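PDB 4BS9: TruD from Uncultured prochloron, which binds zinc and probably uses ATP to convert residues of precursor peptides into heterocycles in cyanobactin (trunkamide) biosynthesis. Local coordinates for residues N30-T34 / L74-Y79. Sequence-based numbering, arbitrary orientation.
Sequences NHALT and LVEKGY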
loop_
_atom_site.group_PDB
_atom_site.type_symbol
_atom_site.label_atom_id
_atom_site.label_comp_id
_atom_site.label_asym_id
_atom_site.label_seq_id
_atom_site.Cartn_x
_atom_site.Cartn_y
_atom_site.Cartn_z
ATOM N N ASN A 30 5.074 -24.505 8.699
ATOM C CA ASN A 30 5.773 -25.648 9.287
ATOM C C ASN A 30 5.713 -25.649 10.818
ATOM O O ASN A 30 5.399 -24.643 11.457
ATOM C CB ASN A 30 7.231 -25.633 8.859
ATOM C CG ASN A 30 7.400 -25.729 7.350
ATOM O OD1 ASN A 30 6.608 -26.388 6.669
ATOM N ND2 ASN A 30 8.444 -25.080 6.819
ATOM N N HIS A 31 5.999 -26.809 11.398
ATOM C CA HIS A 31 6.016 -26.981 12.845
ATOM C C HIS A 31 6.996 -28.077 13.189
ATOM O O HIS A 31 7.138 -29.044 12.443
ATOM C CB HIS A 31 4.644 -27.394 13.355
ATOM C CG HIS A 31 3.560 -26.412 13.053
ATOM N ND1 HIS A 31 3.201 -25.408 13.924
ATOM C CD2 HIS A 31 2.744 -26.291 11.981
ATOM C CE1 HIS A 31 2.216 -24.704 13.400
ATOM N NE2 HIS A 31 1.921 -25.218 12.220
ATOM N N ALA A 32 7.671 -27.928 14.319
ATOM C CA ALA A 32 8.542 -28.971 14.812
ATOM C C ALA A 32 8.005 -29.500 16.133
ATOM O O ALA A 32 7.400 -28.763 16.911
ATOM C CB ALA A 32 9.954 -28.444 14.969
ATOM N N LEU A 33 8.188 -30.796 16.361
ATOM C CA LEU A 33 7.904 -31.397 17.651
ATOM C C LEU A 33 9.157 -32.054 18.157
ATOM O O LEU A 33 9.964 -32.562 17.375
ATOM C CB LEU A 33 6.793 -32.419 17.553
ATOM C CG LEU A 33 5.431 -31.808 17.257
ATOM C CD1 LEU A 33 4.446 -32.930 16.962
ATOM C CD2 LEU A 33 4.942 -30.929 18.397
ATOM N N THR A 34 9.307 -32.042 19.478
ATOM C CA THR A 34 10.509 -32.522 20.128
ATOM C C THR A 34 10.144 -33.525 21.221
ATOM O O THR A 34 9.405 -33.221 22.154
ATOM C CB THR A 34 11.316 -31.336 20.701
ATOM O OG1 THR A 34 11.346 -30.283 19.734
ATOM C CG2 THR A 34 12.740 -31.745 21.045
ATOM N N LEU A 74 -1.553 -33.244 21.194
ATOM C CA LEU A 74 -1.611 -32.996 19.758
ATOM C C LEU A 74 -2.954 -32.421 19.260
ATOM O O LEU A 74 -2.989 -31.695 18.264
ATOM C CB LEU A 74 -1.274 -34.285 19.011
ATOM C CG LEU A 74 0.149 -34.828 19.230
ATOM C CD1 LEU A 74 0.266 -36.258 18.706
ATOM C CD2 LEU A 74 1.208 -33.936 18.590
ATOM N N VAL A 75 -4.044 -32.738 19.956
ATOM C CA VAL A 75 -5.362 -32.174 19.646
ATOM C C VAL A 75 -5.423 -30.727 20.095
ATOM O O VAL A 75 -5.844 -29.858 19.339
ATOM C CB VAL A 75 -6.480 -32.968 20.350
ATOM C CG1 VAL A 75 -7.832 -32.271 20.239
ATOM C CG2 VAL A 75 -6.568 -34.367 19.766
ATOM N N GLU A 76 -5.012 -30.492 21.340
ATOM C CA GLU A 76 -4.855 -29.152 21.906
ATOM C C GLU A 76 -3.939 -28.251 21.071
ATOM O O GLU A 76 -4.160 -27.047 20.989
ATOM C CB GLU A 76 -4.298 -29.277 23.316
ATOM C CG GLU A 76 -4.031 -27.963 24.031
ATOM C CD GLU A 76 -3.823 -28.148 25.532
ATOM O OE1 GLU A 76 -3.524 -29.283 25.976
ATOM O OE2 GLU A 76 -3.961 -27.154 26.276
ATOM N N LYS A 77 -2.914 -28.834 20.459
ATOM C CA LYS A 77 -1.988 -28.085 19.616
ATOM C C LYS A 77 -2.441 -28.014 18.162
ATOM O O LYS A 77 -1.739 -27.440 17.326
ATOM C CB LYS A 77 -0.588 -28.707 19.672
ATOM C CG LYS A 77 0.145 -28.463 20.984
ATOM C CD LYS A 77 1.511 -29.138 21.017
ATOM C CE LYS A 77 2.180 -28.958 22.372
ATOM N NZ LYS A 77 3.566 -29.489 22.336
ATOM N N GLY A 78 -3.593 -28.607 17.852
ATOM C CA GLY A 78 -4.139 -28.578 16.493
ATOM C C GLY A 78 -3.342 -29.329 15.433
ATOM O O GLY A 78 -3.345 -28.933 14.284
ATOM N N TYR A 79 -2.665 -30.416 15.802
ATOM C CA TYR A 79 -1.951 -31.242 14.819
ATOM C C TYR A 79 -2.685 -32.546 14.502
ATOM O O TYR A 79 -2.214 -33.329 13.675
ATOM C CB TYR A 79 -0.521 -31.567 15.296
ATOM C CG TYR A 79 0.355 -30.352 15.531
ATOM C CD1 TYR A 79 0.443 -29.340 14.583
ATOM C CD2 TYR A 79 1.103 -30.219 16.696
ATOM C CE1 TYR A 79 1.240 -28.228 14.795
ATOM C CE2 TYR A 79 1.903 -29.113 16.915
ATOM C CZ TYR A 79 1.971 -28.120 15.961
ATOM O OH TYR A 79 2.767 -27.010 16.165
#
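The ring of Y79 turns its edge toward one face of the H31 imidazole, a T-shaped pair with centroids 4.8 Å apart and planes at 66°. CE1 of Y79 does the touching: it sits above the imidazole, off its centre toward the rim, and comes nearest to H31 CG. The flat imidazole suits the place by offering a face to that edge. The same edge brings the phenol oxygen to the histidine, Y79 OH and H31 ND1 being 2.8 Å apart, and ND1 lies in the plane of the phenol ring at its border. On H31 the ring carbon CG stands opposite the carbonyl carbon (chi1 -60°), which carries the imidazole off the strand to the tyrosine. A second ring, that of F12, also meets H31 at a steep angle. Replacing H31 by alanine would take away the face that the Y79 edge meets and would probably leave the phenol free to shift, its hydroxyl without the ring nitrogen beside it.

Two residues along the strand, L33 points the same way as H31, and its forked end serves two partners: CD2 lies 3.8 Å from Y79 CE2, while CD1 reaches L74 CD2, also at 3.8 Å. Branched aliphatic ends suit this buried spot, where Y38 of helix 36-41 packs on both leucines. Within the winged helix-turn-helix domain, the contact lays strand 29-34, outermost within the chain in a three-stranded antiparallel sheet, against the end of helix 64-76. That helix finishes in a Schellman motif, with Y79 N bonded to L74 O at 2.8 Å and G78 N to V75 O. G78 takes the positive phi, 66°, that glycine adopts readily, and the long phenol of Y79 spans from this turn to both H31 and L33. K77 O lies over the centre of one phenol face, 3.8 Å above the ring plane.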